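Local coordinates for 5-formyltetrahydrofolate cyclo-ligase family protein (Bacillus anthracis, PDB 2JCB) that probably catalyses the ATP- and magnesium-dependent ring closure of 5-formyltetrahydrofolate to 5,10-methenyltetrahydrofolate in folate metabolism, and is captured here with bound ADP and magnesium, at residues Glu11-Leu16 with His174-Pro179; His23-Ser28 with Ser60-Val65; Ser94-Ser99 with Thr119-Ala124; Lys159-Ser164 with Asn183-Ile188. All coordinates share one frame; numbering follows the deposited sequence.

Interaction 1 reaches the nucleotide directly: its K13 bonds ADP, and the K13 side chain is about 4 Å from the magnesium ion. Interaction 2 uses the far end of the same helix, 6-26, its centre 21 Å from that of interaction 1. Interactions 3 and 4 both belong to the main mixed sheet, with centres 20 Å apart; interaction 3 adds its edge strand 120-121, and interaction 4 pairs 161-165 with 186-189. Between those last two strands runs the loop holding 174-179, and this is how interaction 4 is tied along the chain to the ADP pocket; the V184 side chain is about 10 Å from the bound ADP. Interaction 3 lies farthest from interaction 1, with 31 Å between centres.

Interaction 1: residues Glu11-Leu16 with His174-Pro179. With ADP (adenosine-5'-diphosphate), chain C.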
# COMPACT_ATOMS: atom_id res chain seq x y z
N GLU A 11 -11.48 7.63 -17.82
CA GLU A 11 -11.37 9.06 -17.53
C GLU A 11 -11.74 9.40 -16.09
O GLU A 11 -11.05 10.17 -15.45
CB GLU A 11 -12.12 9.91 -18.56
CG GLU A 11 -11.20 10.32 -19.73
CD GLU A 11 -11.91 10.55 -21.06
OE1 GLU A 11 -13.03 11.11 -21.08
OE2 GLU A 11 -11.32 10.18 -22.11
N GLU A 12 -12.79 8.77 -15.56
CA GLU A 12 -13.11 8.91 -14.13
C GLU A 12 -11.99 8.45 -13.17
O GLU A 12 -11.76 9.10 -12.15
CB GLU A 12 -14.45 8.22 -13.83
CG GLU A 12 -14.97 8.31 -12.37
CD GLU A 12 -16.44 7.88 -12.28
OE1 GLU A 12 -17.13 7.85 -13.34
OE2 GLU A 12 -16.93 7.58 -11.18
N LYS A 13 -11.32 7.35 -13.50
CA LYS A 13 -10.17 6.86 -12.73
C LYS A 13 -9.00 7.84 -12.74
O LYS A 13 -8.39 8.08 -11.69
CB LYS A 13 -9.72 5.52 -13.30
CG LYS A 13 -10.30 4.30 -12.57
CD LYS A 13 -9.54 3.01 -12.98
CE LYS A 13 -10.35 1.77 -12.59
NZ LYS A 13 -9.54 0.54 -12.57
N LEU A 14 -8.68 8.39 -13.91
CA LEU A 14 -7.59 9.36 -14.04
C LEU A 14 -7.95 10.62 -13.28
O LEU A 14 -7.14 11.14 -12.56
CB LEU A 14 -7.36 9.75 -15.50
CG LEU A 14 -6.74 8.75 -16.46
CD1 LEU A 14 -6.33 9.49 -17.75
CD2 LEU A 14 -5.58 8.00 -15.78
N ARG A 15 -9.16 11.12 -13.51
CA ARG A 15 -9.73 12.26 -12.77
C ARG A 15 -9.66 12.10 -11.25
O ARG A 15 -9.26 13.03 -10.53
CB ARG A 15 -11.19 12.49 -13.23
CG ARG A 15 -11.82 13.84 -12.89
CD ARG A 15 -13.39 13.79 -12.94
NE ARG A 15 -13.86 12.96 -11.82
CZ ARG A 15 -14.33 13.42 -10.65
NH1 ARG A 15 -14.46 14.73 -10.44
NH2 ARG A 15 -14.69 12.56 -9.70
N LEU A 16 -10.03 10.92 -10.74
CA LEU A 16 -10.03 10.74 -9.30
C LEU A 16 -8.58 10.60 -8.81
O LEU A 16 -8.22 11.18 -7.79
CB LEU A 16 -10.87 9.53 -8.87
CG LEU A 16 -12.35 9.80 -8.67
CD1 LEU A 16 -13.12 8.47 -8.60
CD2 LEU A 16 -12.58 10.66 -7.40
N HIS A 174 -17.51 6.73 -4.50
CA HIS A 174 -17.66 5.80 -5.61
C HIS A 174 -16.36 5.73 -6.41
O HIS A 174 -15.70 6.75 -6.66
CB HIS A 174 -18.85 6.25 -6.50
CG HIS A 174 -18.95 5.53 -7.81
ND1 HIS A 174 -18.22 5.90 -8.92
CD2 HIS A 174 -19.72 4.49 -8.20
CE1 HIS A 174 -18.53 5.11 -9.94
NE2 HIS A 174 -19.44 4.25 -9.53
N ILE A 175 -15.99 4.50 -6.77
CA ILE A 175 -14.89 4.22 -7.68
C ILE A 175 -15.47 3.35 -8.78
O ILE A 175 -16.27 2.45 -8.49
CB ILE A 175 -13.75 3.47 -6.92
CG1 ILE A 175 -13.02 4.42 -5.97
CG2 ILE A 175 -12.76 2.81 -7.90
CD1 ILE A 175 -11.89 3.72 -5.23
N PRO A 176 -15.13 3.65 -10.06
CA PRO A 176 -15.67 2.90 -11.20
C PRO A 176 -14.86 1.61 -11.37
O PRO A 176 -13.90 1.59 -12.15
CB PRO A 176 -15.44 3.84 -12.39
CG PRO A 176 -14.31 4.78 -11.96
CD PRO A 176 -14.15 4.69 -10.46
N VAL A 177 -15.22 0.56 -10.63
CA VAL A 177 -14.41 -0.65 -10.61
C VAL A 177 -14.61 -1.52 -11.85
O VAL A 177 -15.72 -1.71 -12.31
CB VAL A 177 -14.55 -1.50 -9.30
CG1 VAL A 177 -14.21 -0.67 -8.07
CG2 VAL A 177 -15.91 -2.11 -9.18
N GLU A 178 -13.51 -2.03 -12.37
CA GLU A 178 -13.50 -2.95 -13.47
C GLU A 178 -13.37 -4.39 -12.94
O GLU A 178 -13.03 -4.58 -11.77
CB GLU A 178 -12.36 -2.56 -14.39
CG GLU A 178 -12.35 -1.07 -14.68
CD GLU A 178 -11.34 -0.65 -15.74
OE1 GLU A 178 -11.51 -0.99 -16.92
OE2 GLU A 178 -10.37 0.06 -15.37
N PRO A 179 -13.65 -5.39 -13.80
CA PRO A 179 -13.68 -6.79 -13.33
C PRO A 179 -12.38 -7.24 -12.70
O PRO A 179 -12.40 -8.00 -11.74
CB PRO A 179 -13.96 -7.61 -14.59
CG PRO A 179 -14.33 -6.64 -15.67
CD PRO A 179 -13.99 -5.25 -15.22
PB ADP C . -4.72 0.75 -10.66
O1B ADP C . -3.22 0.84 -10.39
O2B ADP C . -5.42 1.97 -10.18
O3B ADP C . -5.20 -0.59 -10.14
PA ADP C . -5.93 -0.00 -13.21
O1A ADP C . -7.03 -0.67 -12.42
O2A ADP C . -6.35 0.89 -14.27
O3A ADP C . -4.86 0.76 -12.25
O5' ADP C . -5.09 -1.17 -13.94
C5' ADP C . -4.11 -0.72 -14.90
C4' ADP C . -3.96 -1.70 -16.03
O4' ADP C . -3.68 -2.97 -15.47
C3' ADP C . -5.26 -1.80 -16.81
O3' ADP C . -4.97 -1.50 -18.16
C2' ADP C . -5.72 -3.23 -16.62
O2' ADP C . -6.09 -3.82 -17.83
C1' ADP C . -4.49 -3.96 -16.10
N9 ADP C . -4.80 -5.08 -15.18
C8 ADP C . -5.17 -4.97 -13.89
N7 ADP C . -5.33 -6.19 -13.33
C5 ADP C . -5.07 -7.12 -14.25
C6 ADP C . -5.03 -8.61 -14.29
N6 ADP C . -5.33 -9.34 -13.20
N1 ADP C . -4.63 -9.19 -15.42
C2 ADP C . -4.33 -8.48 -16.52
N3 ADP C . -4.32 -7.13 -16.55
C4 ADP C . -4.66 -6.40 -15.46
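K13 and P176 mark the closest backbone approach, with CA atoms 6.9 Å apart, where helix 6-26 passes an irregular loop that has an inverse gamma turn centred on P176. The place is one wall of the ADP pocket, and the turn presents the proline ring to the helix while the chain runs on to E178. Proline suits this position because its ring is rigid and apolar: CG of P176 meets E12 CG at 3.6 Å. E12 directs CG away from its own backbone N (chi1 -177°), which carries the extended chain past the proline ring to the edge of the H174 imidazole. There OE2 of E12 comes 3.1 Å from ND1 of H174, with the carboxylate and ring planes 40° apart. L16 CD1 completes the apolar patch against P176 CD, and also lies beside the H174 carbonyl oxygen.

One helical turn back from R17, which also bonds ADP, K13 sends a long, nearly extended chain past the proline to the phosphates. Its NZ donates to ADP O1A at 2.8 Å and forms a salt bridge with E178 OE2 at 3.0 Å, using the carboxylate's anti lone pair; D181 is a further partner of NZ. A lysine is apt here because a thin apolar stem can cross the proline and still deliver a cation to a phosphate. E178 is itself held by R10, so its carboxylate helps to position two basic residues that bond ADP. Beside the lysine stem, P176 O lies 3.6 Å from K13 CE, buried and without any hydrogen-bond partner in the model.

Interaction 2: residues His23-Ser28 with Ser60-Val65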
# COMPACT_ATOMS: atom_id res chain seq x y z
N HIS A 23 -4.43 16.67 -3.88
CA HIS A 23 -4.79 16.93 -2.50
C HIS A 23 -3.63 16.46 -1.59
O HIS A 23 -3.23 17.18 -0.70
CB HIS A 23 -6.11 16.24 -2.16
CG HIS A 23 -6.70 16.66 -0.84
ND1 HIS A 23 -5.94 16.82 0.30
CD2 HIS A 23 -7.97 16.95 -0.48
CE1 HIS A 23 -6.71 17.21 1.30
NE2 HIS A 23 -7.95 17.28 0.85
N MET A 24 -3.10 15.27 -1.85
CA MET A 24 -2.03 14.71 -1.03
C MET A 24 -0.79 15.60 -1.07
O MET A 24 -0.18 15.88 -0.04
CB MET A 24 -1.67 13.30 -1.48
CG MET A 24 -0.87 12.55 -0.46
SD MET A 24 -0.73 10.87 -1.03
CE MET A 24 -2.32 10.19 -0.71
N ASN A 25 -0.43 16.01 -2.27
CA ASN A 25 0.68 16.93 -2.47
C ASN A 25 0.49 18.28 -1.78
O ASN A 25 1.48 18.94 -1.43
CB ASN A 25 0.96 17.10 -3.96
CG ASN A 25 1.67 15.88 -4.55
OD1 ASN A 25 2.49 15.24 -3.88
ND2 ASN A 25 1.38 15.58 -5.81
N SER A 26 -0.76 18.72 -1.60
CA SER A 26 -1.00 19.98 -0.93
C SER A 26 -0.91 19.89 0.60
O SER A 26 -0.86 20.96 1.24
CB SER A 26 -2.36 20.59 -1.33
OG SER A 26 -3.40 19.77 -0.78
N LEU A 27 -0.88 18.67 1.16
CA LEU A 27 -0.85 18.49 2.61
C LEU A 27 0.30 19.25 3.25
O LEU A 27 1.44 19.10 2.82
CB LEU A 27 -0.69 17.02 3.01
CG LEU A 27 -1.88 16.11 3.20
CD1 LEU A 27 -1.32 14.80 3.81
CD2 LEU A 27 -2.97 16.77 4.04
N SER A 28 0.01 20.03 4.28
CA SER A 28 1.11 20.62 5.06
C SER A 28 1.98 19.51 5.69
O SER A 28 1.55 18.37 5.93
CB SER A 28 0.57 21.53 6.17
OG SER A 28 -0.17 20.79 7.13
N SER A 60 7.10 4.37 1.22
CA SER A 60 6.27 5.50 0.85
C SER A 60 7.09 6.64 0.20
O SER A 60 8.28 6.84 0.49
CB SER A 60 5.56 6.02 2.09
OG SER A 60 6.49 6.20 3.12
N MET A 61 6.41 7.42 -0.63
CA MET A 61 7.02 8.57 -1.34
C MET A 61 6.20 9.83 -1.14
O MET A 61 5.03 9.76 -0.75
CB MET A 61 7.08 8.28 -2.83
CG MET A 61 8.17 7.28 -3.20
SD MET A 61 8.22 6.87 -4.96
CE MET A 61 7.63 8.38 -5.75
N GLU A 62 6.80 10.98 -1.46
CA GLU A 62 6.11 12.29 -1.29
C GLU A 62 5.27 12.30 -0.02
O GLU A 62 5.81 12.05 1.05
CB GLU A 62 5.26 12.70 -2.51
CG GLU A 62 4.44 11.60 -3.20
CD GLU A 62 5.15 11.00 -4.42
OE1 GLU A 62 4.79 9.86 -4.81
OE2 GLU A 62 6.07 11.66 -4.97
N ASN A 63 3.98 12.62 -0.13
CA ASN A 63 3.15 12.80 1.06
C ASN A 63 2.28 11.58 1.42
O ASN A 63 1.40 11.66 2.29
CB ASN A 63 2.33 14.09 0.98
CG ASN A 63 3.14 15.38 1.38
OD1 ASN A 63 4.18 15.28 2.03
ND2 ASN A 63 2.62 16.56 1.05
N GLU A 64 2.56 10.42 0.80
CA GLU A 64 1.85 9.18 1.14
C GLU A 64 2.04 8.84 2.60
O GLU A 64 3.15 9.05 3.17
CB GLU A 64 2.41 7.99 0.34
CG GLU A 64 2.13 8.13 -1.11
CD GLU A 64 3.13 7.42 -2.00
OE1 GLU A 64 3.86 6.54 -1.47
OE2 GLU A 64 3.21 7.81 -3.21
N VAL A 65 1.00 8.27 3.24
CA VAL A 65 1.23 7.79 4.63
C VAL A 65 2.62 7.12 4.84
O VAL A 65 3.00 6.17 4.12
CB VAL A 65 0.11 6.81 5.13
CG1 VAL A 65 0.46 6.27 6.56
CG2 VAL A 65 -1.30 7.48 4.95
O HOH W 1 3.93 19.14 2.19
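N63 turns its amide toward the end of helix 6-26 and uses the nitrogen, not the oxygen, to hold it. ND2 donates to M24 O at 3.1 Å, with an N-H...O angle of 153° and the acceptor close to the amide plane. That carbonyl also receives L27 N, so two donors grip one oxygen at a place where the regular helical pattern is running out. Asparagine is well chosen: the two N-H groups of its amide can serve two acceptors, M24 O and a water, and the water in turn donates to L27 O at 2.6 Å.

The thioether of M24 lies alongside the opposing backbone. With CG swung away from its own N (chi1 -164°), M24 puts CG over the N63 peptide and SD 3.8 Å from E64 CA; the flexible, polarisable chain fits such a bare stretch of main chain. N63 sits in a type II' beta turn from M61 to E64, which directs its side chain to the helix. E62 takes the positive-phi corner (phi 38°), one that glycine or asparagine usually favours and that is less easy for a glutamate. E64 braces the turn, its OE1 met by M61 N at 2.8 Å from above the carboxylate plane. Nearer the solvent, the N25 amide and the E62 carboxylate stand almost perpendicular, and N25 OD1 touches E62 CB at 4.0 Å. N63 O bonds Y167 OH, and the N63 side chain packs on Y32 of helix 29-44, for which S28 provides the N-cap.

Interaction 3: residues Ser94-Ser99 with Thr119-Ala124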
# COMPACT_ATOMS: atom_id res chain seq x y z
N SER A 94 8.05 -8.93 -7.04
CA SER A 94 8.82 -9.89 -6.29
C SER A 94 8.97 -9.29 -4.91
O SER A 94 9.75 -8.34 -4.72
CB SER A 94 10.19 -10.07 -6.91
OG SER A 94 11.02 -10.94 -6.15
N PHE A 95 8.25 -9.83 -3.93
CA PHE A 95 8.48 -9.32 -2.58
C PHE A 95 9.77 -9.91 -2.01
O PHE A 95 9.95 -11.12 -2.03
CB PHE A 95 7.28 -9.59 -1.70
CG PHE A 95 6.17 -8.66 -2.00
CD1 PHE A 95 6.05 -7.50 -1.25
CD2 PHE A 95 5.27 -8.93 -3.02
CE1 PHE A 95 5.01 -6.54 -1.53
CE2 PHE A 95 4.23 -8.00 -3.34
CZ PHE A 95 4.10 -6.80 -2.59
N ARG A 96 10.66 -9.05 -1.54
CA ARG A 96 11.95 -9.52 -1.08
C ARG A 96 12.27 -9.01 0.29
O ARG A 96 11.99 -7.87 0.61
CB ARG A 96 13.08 -9.12 -2.07
CG ARG A 96 12.73 -9.34 -3.56
CD ARG A 96 13.92 -8.92 -4.41
NE ARG A 96 14.96 -9.94 -4.37
CZ ARG A 96 15.00 -10.98 -5.19
NH1 ARG A 96 14.05 -11.15 -6.11
NH2 ARG A 96 15.98 -11.83 -5.08
N GLN A 97 12.86 -9.87 1.10
CA GLN A 97 13.13 -9.50 2.48
C GLN A 97 14.25 -8.46 2.61
O GLN A 97 15.32 -8.60 1.99
CB GLN A 97 13.46 -10.73 3.32
CG GLN A 97 13.87 -10.37 4.72
CD GLN A 97 14.23 -11.56 5.60
OE1 GLN A 97 14.54 -12.64 5.12
NE2 GLN A 97 14.16 -11.35 6.91
N ILE A 98 14.00 -7.50 3.48
CA ILE A 98 15.01 -6.48 3.87
C ILE A 98 15.15 -6.49 5.37
O ILE A 98 14.13 -6.48 6.09
CB ILE A 98 14.70 -5.03 3.32
CG1 ILE A 98 13.32 -4.45 3.71
CG2 ILE A 98 14.92 -5.01 1.78
CD1 ILE A 98 13.20 -2.85 3.59
N SER A 99 16.39 -6.50 5.82
CA SER A 99 16.75 -6.45 7.23
C SER A 99 17.24 -5.05 7.63
O SER A 99 17.29 -4.70 8.81
CB SER A 99 17.85 -7.45 7.51
OG SER A 99 17.44 -8.76 7.15
N THR A 119 19.03 -9.56 -1.54
CA THR A 119 17.76 -9.81 -0.87
C THR A 119 17.15 -11.11 -1.37
O THR A 119 17.46 -11.56 -2.50
CB THR A 119 16.77 -8.64 -1.11
OG1 THR A 119 16.59 -8.43 -2.52
CG2 THR A 119 17.28 -7.34 -0.44
N GLU A 120 16.29 -11.73 -0.54
CA GLU A 120 15.75 -13.04 -0.89
C GLU A 120 14.28 -12.90 -1.15
O GLU A 120 13.58 -12.33 -0.30
CB GLU A 120 16.00 -14.05 0.22
CG GLU A 120 17.40 -14.63 0.19
CD GLU A 120 17.74 -15.45 1.44
OE1 GLU A 120 18.69 -16.25 1.36
OE2 GLU A 120 17.07 -15.28 2.48
N GLU A 121 13.81 -13.41 -2.29
CA GLU A 121 12.39 -13.44 -2.58
C GLU A 121 11.65 -14.29 -1.56
O GLU A 121 12.13 -15.40 -1.21
CB GLU A 121 12.14 -14.09 -3.94
CG GLU A 121 10.75 -13.77 -4.45
CD GLU A 121 10.59 -14.25 -5.85
OE1 GLU A 121 10.49 -15.50 -6.06
OE2 GLU A 121 10.61 -13.37 -6.75
N VAL A 122 10.48 -13.81 -1.15
CA VAL A 122 9.59 -14.55 -0.24
C VAL A 122 8.27 -14.85 -0.97
O VAL A 122 7.65 -13.95 -1.53
CB VAL A 122 9.38 -13.77 1.10
CG1 VAL A 122 8.43 -14.53 2.02
CG2 VAL A 122 10.69 -13.60 1.81
N ASN A 123 7.88 -16.12 -0.97
CA ASN A 123 6.65 -16.61 -1.60
C ASN A 123 5.42 -15.99 -0.95
O ASN A 123 5.42 -15.79 0.26
CB ASN A 123 6.59 -18.15 -1.42
CG ASN A 123 5.57 -18.83 -2.34
OD1 ASN A 123 4.35 -18.62 -2.24
ND2 ASN A 123 6.07 -19.69 -3.22
N ALA A 124 4.41 -15.66 -1.76
CA ALA A 124 3.14 -15.09 -1.26
C ALA A 124 2.49 -15.90 -0.13
O ALA A 124 1.91 -15.32 0.79
CB ALA A 124 2.16 -14.92 -2.41
O HOH W 2 7.08 -12.43 -4.04
O HOH W 3 16.98 -10.97 2.16
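R96 and E121 form an antiparallel non-hydrogen-bonded pair, their CA atoms 4.2 Å apart, where the short, weakly bonded strand 120-121 joins strand 92-98. Two backbone bonds flank this pair: V122 N to F95 O, nearly straight, and Q97 N to E120 O, each 2.9 Å. The chains diverge on either side of the R96-E121 pair, and a water takes the place of each return bond that would otherwise form: one links F95 N to V122 O and the other Q97 O to E120 N.

Polar side chains reinforce the join. The R96 guanidinium grips T119 side-on, NE donating to T119 OG1 at 2.9 Å and NH2 to T119 O at 3.0 Å, with both acceptors near its plane; the bend at chi3 (77°) folds the head back for this. T119 OG1 in turn bonds I115 O, which suits a hydroxyl that must both give and take. S94 OG donates to the anti lone pair of E121 OE2; at 2.5 Å the modelled length is unusually short and should be read with caution. R96 NH1 bonds S94 OG only weakly. Between R96 and E121 there is attraction without a bond, NH1 and OE2 being 4.1 Å apart, with the oxygen well out of the guanidinium plane.

Apolar contact is slight: the side chains of I98 and T119 lie side by side and point the same way, their CG2 atoms 4.0 Å apart.

Strand 120-121 is an outermost strand of the main sheet. On its other flank strand 92-98 bonds strand 80-87, W75 of helix 68-76 donates to I98 O, and F95 packs on Y151 and Y154 of helix 150-154.

Interaction 4: residues Lys159-Ser164 with Asn183-Ile188; sequences KGKTLS and NVEKII
The flat carboxylate of E185 takes T162 N over one face: OE1 accepts that N-H at 3.1 Å from 52° above the carboxylate plane, and the same oxygen approaches K161 CA. T162 answers with its hydroxyl, OG1 accepting E185 N at 2.9 Å, and the two side chains cross at about a right angle. The pair therefore exchanges bonds, side chain to backbone in each direction. T162 can do this because chi1 (58°) sets OG1 between its own N and carbonyl, facing the other chain. Threonine offers a short acceptor with a beta-branch that favours a strand, and glutamate, its chain extended, has the length to reach across to the N-H of T162. The exchange stands in for strand bonds where the two backbones have not yet come together.

Farther along they do. S164 N meets K186 O at 2.8 Å in the carbonyl plane, and I188 N reaches S164 O at 2.9 Å, so that S164 bonds the residues on both sides of I187 in parallel fashion. S164 OG turns to V132 O, a bond that satisfies a buried hydroxyl, and also touches V184 CG1. From the other face of strand 161-165, L163 packs CD1 against I188 CD1 at 4.0 Å, beside L43 of helix 29-44, while K186 carries its amine out to E48 and Q46.

Strands 80-87, 54-56, 129-131, 161-165 and 186-189 form the parallel part of the sheet, consistent with the Rossmann-like fold of this family; a long loop, without a helix, links the last two.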
# COMPACT_ATOMS: atom_id res chain seq x y z
N LYS A 159 -3.37 -14.96 -0.86
CA LYS A 159 -4.47 -15.41 -0.03
C LYS A 159 -4.44 -15.01 1.44
O LYS A 159 -5.32 -15.42 2.22
CB LYS A 159 -4.61 -16.93 -0.15
CG LYS A 159 -4.80 -17.44 -1.56
CD LYS A 159 -5.94 -16.72 -2.27
CE LYS A 159 -6.32 -17.42 -3.55
NZ LYS A 159 -7.12 -16.50 -4.39
N GLY A 160 -3.42 -14.25 1.83
CA GLY A 160 -3.30 -13.78 3.18
C GLY A 160 -4.17 -12.58 3.47
O GLY A 160 -5.09 -12.26 2.73
N LYS A 161 -3.88 -11.91 4.56
CA LYS A 161 -4.64 -10.74 4.99
C LYS A 161 -4.16 -9.46 4.31
O LYS A 161 -2.96 -9.32 4.11
CB LYS A 161 -4.53 -10.61 6.51
CG LYS A 161 -5.20 -11.83 7.24
CD LYS A 161 -4.90 -11.77 8.71
CE LYS A 161 -5.00 -13.17 9.30
NZ LYS A 161 -6.40 -13.40 9.70
N THR A 162 -5.07 -8.54 4.00
CA THR A 162 -4.71 -7.27 3.38
C THR A 162 -5.25 -6.10 4.18
O THR A 162 -6.35 -6.18 4.76
CB THR A 162 -5.26 -7.11 1.94
OG1 THR A 162 -6.68 -7.25 1.90
CG2 THR A 162 -4.64 -8.15 1.03
N LEU A 163 -4.51 -5.01 4.19
CA LEU A 163 -5.06 -3.77 4.71
C LEU A 163 -4.36 -2.64 4.02
O LEU A 163 -3.26 -2.78 3.56
CB LEU A 163 -4.96 -3.64 6.25
CG LEU A 163 -3.66 -3.43 6.96
CD1 LEU A 163 -3.17 -1.89 6.89
CD2 LEU A 163 -3.80 -3.93 8.42
N SER A 164 -5.05 -1.51 3.98
CA SER A 164 -4.49 -0.27 3.43
C SER A 164 -4.54 0.79 4.48
O SER A 164 -5.41 0.77 5.36
CB SER A 164 -5.21 0.17 2.17
OG SER A 164 -5.02 -0.74 1.09
N ASN A 183 -10.21 -5.82 -4.26
CA ASN A 183 -10.51 -5.05 -3.04
C ASN A 183 -9.57 -5.40 -1.92
O ASN A 183 -9.02 -6.49 -1.90
CB ASN A 183 -11.94 -5.38 -2.57
CG ASN A 183 -13.00 -4.85 -3.50
OD1 ASN A 183 -12.73 -4.10 -4.45
ND2 ASN A 183 -14.25 -5.25 -3.26
N VAL A 184 -9.46 -4.51 -0.94
CA VAL A 184 -8.67 -4.78 0.29
C VAL A 184 -9.65 -5.08 1.44
O VAL A 184 -10.79 -4.65 1.39
CB VAL A 184 -7.72 -3.62 0.68
CG1 VAL A 184 -6.63 -3.46 -0.38
CG2 VAL A 184 -8.48 -2.28 0.83
N GLU A 185 -9.18 -5.82 2.44
CA GLU A 185 -10.04 -6.27 3.53
C GLU A 185 -10.30 -5.22 4.61
O GLU A 185 -11.26 -5.33 5.36
CB GLU A 185 -9.45 -7.50 4.21
CG GLU A 185 -9.55 -8.70 3.32
CD GLU A 185 -8.77 -9.89 3.87
OE1 GLU A 185 -7.83 -9.74 4.69
OE2 GLU A 185 -9.09 -11.00 3.46
N LYS A 186 -9.39 -4.29 4.75
CA LYS A 186 -9.50 -3.28 5.82
C LYS A 186 -8.78 -2.02 5.41
O LYS A 186 -7.72 -2.08 4.76
CB LYS A 186 -8.80 -3.81 7.08
CG LYS A 186 -8.86 -2.77 8.28
CD LYS A 186 -8.16 -3.29 9.51
CE LYS A 186 -9.05 -4.29 10.26
NZ LYS A 186 -8.41 -4.76 11.53
N ILE A 187 -9.34 -0.88 5.79
CA ILE A 187 -8.69 0.42 5.51
C ILE A 187 -8.59 1.10 6.91
O ILE A 187 -9.60 1.14 7.65
CB ILE A 187 -9.45 1.31 4.46
CG1 ILE A 187 -9.57 0.57 3.10
CG2 ILE A 187 -8.71 2.65 4.26
CD1 ILE A 187 -10.81 0.81 2.41
N ILE A 188 -7.41 1.58 7.27
CA ILE A 188 -7.19 2.35 8.50
C ILE A 188 -6.95 3.81 8.11
O ILE A 188 -6.01 4.08 7.34
CB ILE A 188 -5.99 1.82 9.25
CG1 ILE A 188 -6.14 0.30 9.54
CG2 ILE A 188 -5.81 2.59 10.54
CD1 ILE A 188 -4.93 -0.26 10.07
O HOH W 4 -7.72 -12.83 4.18